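Local coordinates for siderophore enterobactin esterase (Emericella nidulans, PDB 6GUO), which hydrolyses the bacterial siderophore enterobactin at its ester bonds, allowing the fungus to release the iron inside its cells, at residues A[225-229]-A[230-234]; A[245-248]-A[249-253]; A[280-284]-A[285-289]. All blocks are in the same frame, centred on the assembly; numbering follows the deposited sequence.

How the interactions relate
E228 OE1 lies 2.7 Å from H284 ND1, and this probable hydrogen bond joins interaction 1 to interaction 3, whose centres are about 9 Å apart; S226 OG to D281 N, at 2.8 Å, is a second tie. The two contacts supply the acid and histidine loops expected of an alpha/beta-hydrolase. H284 also touches S165 of the likely nucleophile elbow, which is consistent with a Ser-His-Glu triad. Interaction 2, centred about 10 Å from interaction 1, backs the acid loop with a helix: R245 NH2 meets V232 O at 2.9 Å. Interactions 2 and 3 do not touch, their nearest atoms being about 5 Å apart.

Interaction 1: residues A[225-229]-A[230-234]; sequences GSREQ and YPVRQ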
# COMPACT_ATOMS: atom_id res chain seq x y z
N GLY A 225 5.72 6.22 -12.52
CA GLY A 225 4.56 7.11 -12.50
C GLY A 225 4.62 8.07 -13.67
O GLY A 225 5.70 8.56 -14.01
N SER A 226 3.47 8.37 -14.28
CA SER A 226 3.44 9.24 -15.47
C SER A 226 4.01 10.64 -15.21
O SER A 226 4.59 11.24 -16.11
CB SER A 226 2.02 9.35 -16.05
OG SER A 226 1.18 10.14 -15.22
N ARG A 227 3.84 11.14 -13.99
CA ARG A 227 4.32 12.47 -13.62
C ARG A 227 5.81 12.56 -13.34
O ARG A 227 6.32 13.67 -13.18
CB ARG A 227 3.55 12.99 -12.41
CG ARG A 227 2.07 13.16 -12.68
CD ARG A 227 1.38 13.74 -11.46
NE ARG A 227 0.02 14.19 -11.77
CZ ARG A 227 -0.81 14.73 -10.89
NH1 ARG A 227 -0.45 14.91 -9.62
NH2 ARG A 227 -2.03 15.12 -11.28
N GLU A 228 6.52 11.43 -13.28
CA GLU A 228 7.94 11.46 -12.93
C GLU A 228 8.77 12.28 -13.92
O GLU A 228 9.55 13.14 -13.50
CB GLU A 228 8.49 10.04 -12.77
CG GLU A 228 7.89 9.33 -11.56
CD GLU A 228 8.65 8.09 -11.17
OE1 GLU A 228 9.82 8.22 -10.76
OE2 GLU A 228 8.07 6.99 -11.28
N GLN A 229 8.57 12.05 -15.21
CA GLN A 229 9.20 12.89 -16.25
C GLN A 229 8.41 14.16 -16.57
O GLN A 229 8.97 15.13 -17.07
CB GLN A 229 9.41 12.08 -17.53
CG GLN A 229 10.32 12.74 -18.56
CD GLN A 229 10.65 11.83 -19.72
OE1 GLN A 229 10.82 10.62 -19.56
NE2 GLN A 229 10.74 12.41 -20.91
N TYR A 230 7.10 14.15 -16.28
CA TYR A 230 6.21 15.26 -16.60
C TYR A 230 5.50 15.77 -15.35
O TYR A 230 4.30 15.53 -15.16
CB TYR A 230 5.20 14.81 -17.66
CG TYR A 230 5.88 14.34 -18.93
CD1 TYR A 230 6.35 15.26 -19.87
CD2 TYR A 230 6.08 12.98 -19.17
CE1 TYR A 230 6.98 14.83 -21.03
CE2 TYR A 230 6.72 12.54 -20.33
CZ TYR A 230 7.16 13.47 -21.25
OH TYR A 230 7.79 13.04 -22.40
N PRO A 231 6.24 16.48 -14.47
CA PRO A 231 5.66 16.90 -13.20
C PRO A 231 4.52 17.91 -13.34
O PRO A 231 4.46 18.67 -14.31
CB PRO A 231 6.84 17.51 -12.43
CG PRO A 231 7.90 17.76 -13.44
CD PRO A 231 7.68 16.79 -14.55
N VAL A 232 3.61 17.87 -12.36
CA VAL A 232 2.44 18.73 -12.30
C VAL A 232 2.57 19.57 -11.03
O VAL A 232 2.85 19.04 -9.95
CB VAL A 232 1.15 17.90 -12.25
CG1 VAL A 232 -0.08 18.78 -12.04
CG2 VAL A 232 1.01 17.08 -13.53
N ARG A 233 2.37 20.88 -11.17
CA ARG A 233 2.52 21.78 -10.04
C ARG A 233 1.47 21.48 -8.98
O ARG A 233 0.28 21.36 -9.29
CB ARG A 233 2.41 23.23 -10.48
CG ARG A 233 2.74 24.20 -9.36
CD ARG A 233 3.06 25.57 -9.89
NE ARG A 233 3.39 26.48 -8.80
CZ ARG A 233 3.55 27.80 -8.93
NH1 ARG A 233 3.41 28.39 -10.12
NH2 ARG A 233 3.86 28.53 -7.86
N GLN A 234 1.92 21.32 -7.74
CA GLN A 234 1.01 21.04 -6.64
C GLN A 234 0.33 22.32 -6.18
O GLN A 234 0.82 23.42 -6.47
CB GLN A 234 1.74 20.34 -5.49
CG GLN A 234 2.35 18.99 -5.88
CD GLN A 234 1.35 18.06 -6.57
OE1 GLN A 234 0.28 17.75 -6.03
NE2 GLN A 234 1.69 17.63 -7.79
O HOH W 1 -1.41 15.25 -6.87
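With CG opposite the carbonyl carbon (chi1 -63°) and the chain extended as far as NE, R227 reaches out across V232, and R227 NE comes to 3.5 Å from V232 CG2. V232 CB lies over the centre of the guanidinium, so one face of the charged group rests on aliphatic carbon. At the edge, in the guanidinium plane, a water accepts from R227 NH1 at 2.9 Å and donates to Q234 OE1 at 3.1 Å. The Q234 chain, bent at chi2, also turns NE2 to V232 O for a weak bond.

Q229 adopts a different first torsion, chi1 -167°, which lays its extended chain alongside Y230. The amide is nearly parallel to the ring, and CG makes a CH-pi contact over the ring face, 4.3 Å from Q229 CG to the Y230 centroid. D256 N holds Q229 OE1. In the ring plane, S226 O meets the edge at Y230 CD2, 3.8 Å away.

The stretch begins with a type I turn from G225 to E228. E228 N bonds to G225 O at 3.1 Å, while G225 N gives E228 OE2 a nearly straight bond of 2.8 Å (174°) at its anti lone pair. The partner of OE1 is H284. A turn that presents an acid beyond this strand, 219-225, is the usual place for the acid of an alpha/beta-hydrolase triad, probably E228 here.

Interaction 2: residues A[245-248]-A[249-253]; sequences RQRA and AEQRR
The last turns of helix 239-252, an alpha-helix lying against the loop that follows strand 219-225, show how i to i+4 spacing groups side chains as well as backbone bonds. R247 and Q251 stand one turn apart and run side by side in the same direction. Q251 NE2 sits at the edge of the R247 guanidinium, in its plane and 3.6 Å from R247 NE, with the amide turned almost perpendicular (87°) to it. Two donors would not be expected to attract one another; their shared partner is E117 OE2, which forms a salt bridge with R247 NE and a hydrogen bond with Q251 NE2 and probably holds them close. E117 belongs to a proline-rich part of the chain, probably the insertion that narrows the active site.

Beneath this pair, R247 O takes two donors. Q251 N reaches R247 O at 3.2 Å, and a water donates to R247 O at 2.9 Å while also donating to E250 OE1 at 2.7 Å. A sharp bend at chi2 (-89°) folds the E250 carboxylate back to meet that water. Similar backbone bonds run from A249 N to R245 O at 2.9 Å and from R252 N to A248 O, also 2.9 Å. R252 CG packs against the same A248 O at 3.2 Å, and its side chain continues to W193. A249 turns its methyl toward P231.

After R253 N bonds to A249 O, R253 ends helix 239-252 with positive phi (53°) and is also the N-cap of helix 254-268, a one-residue link between two consecutive helices.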
# COMPACT_ATOMS: atom_id res chain seq x y z
N ARG A 245 11.83 20.89 -9.73
CA ARG A 245 11.29 19.56 -10.03
C ARG A 245 11.25 19.30 -11.54
O ARG A 245 11.55 18.19 -11.98
CB ARG A 245 9.90 19.35 -9.39
CG ARG A 245 9.94 19.37 -7.86
CD ARG A 245 8.75 18.67 -7.22
NE ARG A 245 7.46 19.26 -7.60
CZ ARG A 245 6.52 18.68 -8.36
NH1 ARG A 245 6.68 17.46 -8.87
NH2 ARG A 245 5.38 19.33 -8.60
N GLN A 246 10.89 20.31 -12.33
CA GLN A 246 10.95 20.21 -13.80
C GLN A 246 12.36 19.92 -14.31
O GLN A 246 12.53 19.08 -15.20
CB GLN A 246 10.43 21.48 -14.47
CG GLN A 246 8.93 21.66 -14.36
CD GLN A 246 8.46 22.87 -15.14
OE1 GLN A 246 8.92 23.99 -14.91
NE2 GLN A 246 7.53 22.65 -16.06
N ARG A 247 13.34 20.62 -13.74
CA ARG A 247 14.75 20.42 -14.11
C ARG A 247 15.18 18.99 -13.84
O ARG A 247 15.69 18.32 -14.74
CB ARG A 247 15.65 21.40 -13.34
CG ARG A 247 17.13 21.29 -13.70
CD ARG A 247 17.98 22.24 -12.88
NE ARG A 247 19.40 22.11 -13.22
CZ ARG A 247 20.37 22.94 -12.82
NH1 ARG A 247 20.11 24.00 -12.05
NH2 ARG A 247 21.62 22.71 -13.20
N ALA A 248 14.98 18.53 -12.61
CA ALA A 248 15.32 17.17 -12.21
C ALA A 248 14.61 16.12 -13.06
O ALA A 248 15.22 15.15 -13.50
CB ALA A 248 15.01 16.95 -10.73
N ALA A 249 13.31 16.34 -13.31
CA ALA A 249 12.50 15.43 -14.14
C ALA A 249 13.03 15.27 -15.57
O ALA A 249 13.07 14.15 -16.09
CB ALA A 249 11.06 15.91 -14.17
N GLU A 250 13.42 16.37 -16.20
CA GLU A 250 13.93 16.32 -17.57
C GLU A 250 15.29 15.62 -17.64
O GLU A 250 15.54 14.87 -18.58
CB GLU A 250 14.01 17.73 -18.18
CG GLU A 250 14.30 17.75 -19.68
CD GLU A 250 15.78 17.78 -20.05
OE1 GLU A 250 16.63 18.11 -19.19
OE2 GLU A 250 16.10 17.48 -21.22
N GLN A 251 16.16 15.85 -16.66
CA GLN A 251 17.47 15.19 -16.60
C GLN A 251 17.36 13.69 -16.35
O GLN A 251 18.08 12.89 -16.96
CB GLN A 251 18.35 15.82 -15.52
CG GLN A 251 18.79 17.24 -15.85
CD GLN A 251 19.70 17.84 -14.79
OE1 GLN A 251 19.99 17.22 -13.77
NE2 GLN A 251 20.15 19.06 -15.04
N ARG A 252 16.46 13.31 -15.44
CA ARG A 252 16.32 11.92 -15.02
C ARG A 252 15.55 11.07 -16.00
O ARG A 252 15.77 9.86 -16.07
CB ARG A 252 15.71 11.85 -13.62
CG ARG A 252 16.67 12.42 -12.60
CD ARG A 252 16.11 12.39 -11.19
NE ARG A 252 17.03 13.06 -10.28
CZ ARG A 252 17.04 12.93 -8.95
NH1 ARG A 252 16.16 12.14 -8.33
NH2 ARG A 252 17.94 13.60 -8.24
N ARG A 253 14.64 11.69 -16.76
CA ARG A 253 14.05 11.05 -17.93
C ARG A 253 13.45 9.68 -17.59
O ARG A 253 13.64 8.70 -18.32
CB ARG A 253 15.13 10.94 -19.01
CG ARG A 253 14.62 10.70 -20.41
CD ARG A 253 15.72 10.93 -21.44
NE ARG A 253 15.21 10.69 -22.78
CZ ARG A 253 15.17 9.50 -23.40
NH1 ARG A 253 14.66 9.43 -24.63
NH2 ARG A 253 15.60 8.39 -22.81
O HOH W 2 16.75 19.74 -17.06

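Interaction 3: residues A[280-284]-A[285-289]; sequences LDEDH and GSVIG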
# COMPACT_ATOMS: atom_id res chain seq x y z
N LEU A 280 -0.69 6.11 -14.18
CA LEU A 280 -1.17 7.45 -14.52
C LEU A 280 -1.35 8.33 -13.29
O LEU A 280 -1.88 7.88 -12.27
CB LEU A 280 -2.48 7.39 -15.30
CG LEU A 280 -2.46 6.85 -16.73
CD1 LEU A 280 -3.86 6.96 -17.32
CD2 LEU A 280 -1.46 7.59 -17.61
N ASP A 281 -0.89 9.58 -13.40
CA ASP A 281 -1.04 10.62 -12.38
C ASP A 281 -0.24 10.40 -11.09
O ASP A 281 -0.43 11.14 -10.12
CB ASP A 281 -2.52 10.85 -12.01
CG ASP A 281 -3.43 10.93 -13.23
OD1 ASP A 281 -3.03 11.55 -14.25
OD2 ASP A 281 -4.54 10.37 -13.16
N GLU A 282 0.67 9.42 -11.07
CA GLU A 282 1.50 9.18 -9.90
C GLU A 282 2.87 9.82 -10.11
O GLU A 282 3.38 9.86 -11.24
CB GLU A 282 1.66 7.69 -9.62
CG GLU A 282 0.36 6.90 -9.52
CD GLU A 282 -0.46 7.18 -8.27
OE1 GLU A 282 -0.10 8.04 -7.44
OE2 GLU A 282 -1.51 6.51 -8.11
N ASP A 283 3.45 10.31 -9.02
CA ASP A 283 4.79 10.90 -9.02
C ASP A 283 5.77 9.92 -8.36
O ASP A 283 5.39 8.79 -8.05
CB ASP A 283 4.78 12.29 -8.35
CG ASP A 283 4.21 12.27 -6.93
OD1 ASP A 283 4.70 11.50 -6.08
OD2 ASP A 283 3.28 13.06 -6.65
N HIS A 284 7.02 10.34 -8.17
CA HIS A 284 8.09 9.45 -7.69
C HIS A 284 7.78 8.83 -6.31
O HIS A 284 8.09 7.66 -6.07
CB HIS A 284 9.42 10.22 -7.65
CG HIS A 284 10.62 9.35 -7.46
ND1 HIS A 284 10.98 8.36 -8.34
CD2 HIS A 284 11.58 9.36 -6.50
CE1 HIS A 284 12.10 7.79 -7.94
NE2 HIS A 284 12.48 8.38 -6.82
N GLY A 285 7.15 9.61 -5.44
CA GLY A 285 6.72 9.14 -4.12
C GLY A 285 5.39 8.41 -4.13
O GLY A 285 5.27 7.32 -3.57
N SER A 286 4.38 9.01 -4.76
CA SER A 286 3.02 8.44 -4.75
C SER A 286 2.92 7.11 -5.50
O SER A 286 2.01 6.33 -5.23
CB SER A 286 1.99 9.44 -5.28
OG SER A 286 2.08 9.60 -6.68
N VAL A 287 3.83 6.85 -6.43
CA VAL A 287 3.80 5.59 -7.19
C VAL A 287 4.26 4.36 -6.38
O VAL A 287 3.98 3.24 -6.79
CB VAL A 287 4.62 5.70 -8.50
CG1 VAL A 287 6.13 5.62 -8.23
CG2 VAL A 287 4.19 4.65 -9.51
N ILE A 288 4.93 4.56 -5.24
CA ILE A 288 5.52 3.45 -4.49
C ILE A 288 4.46 2.42 -4.09
O ILE A 288 4.61 1.22 -4.38
CB ILE A 288 6.31 3.93 -3.24
CG1 ILE A 288 7.57 4.69 -3.70
CG2 ILE A 288 6.71 2.76 -2.35
CD1 ILE A 288 8.32 5.39 -2.59
N GLY A 289 3.39 2.89 -3.45
CA GLY A 289 2.30 2.03 -3.01
C GLY A 289 1.68 1.22 -4.14
O GLY A 289 1.65 -0.01 -4.07
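D283 starts with CB at 4.2 Å from S286 OG, and CG and then OD1 draw nearer to the segment that follows. Its first torsion (chi1 56°) wedges CG between the backbone N and the carbonyl carbon, which swings the carboxylate over the turn ahead; D283 CG is then 3.4 Å from S286 OG. At the tip, D283 OD1 accepts S286 N at 2.8 Å in a nearly straight bond (174°). The donor approaches from above the carboxylate plane, 35° out of it. G285 N adds a weak bond to D283 OD1 at 3.2 Å, so this oxygen gathers two successive backbone N-H groups. The other oxygen, D283 OD2, stands back, 3.7 Å from S286 OG.

A bond runs the other way as well. S286 OG accepts D283 N at 2.8 Å, and the reciprocal pair follows the bonding pattern of a capping box in the lead-in to helix 288-301. S286 OG also donates to E282 OE1, at 2.8 Å and on the anti lone pair, which the E282 chain presents by bending at chi2. One hydroxyl thus links two consecutive residues, and its proton is committed to the carboxylate.

The loop after the last strand of an alpha/beta-hydrolase commonly carries the histidine of the triad, and H284 fits that role. Its side chain touches S165 of the probable nucleophile elbow, and its ring meets that of H164. A triethylene glycol beside it probably comes from the crystallisation liquor, though such molecules often mark pockets.

V287 N bonds to D283 O at 3.0 Å, spanning H284 to S286. V287 CB rests against E282 CB, and its side chain packs onward to S189 and H164. Towards the dimer interface, E282 and S286 pack on Y279 and M297 of the second subunit.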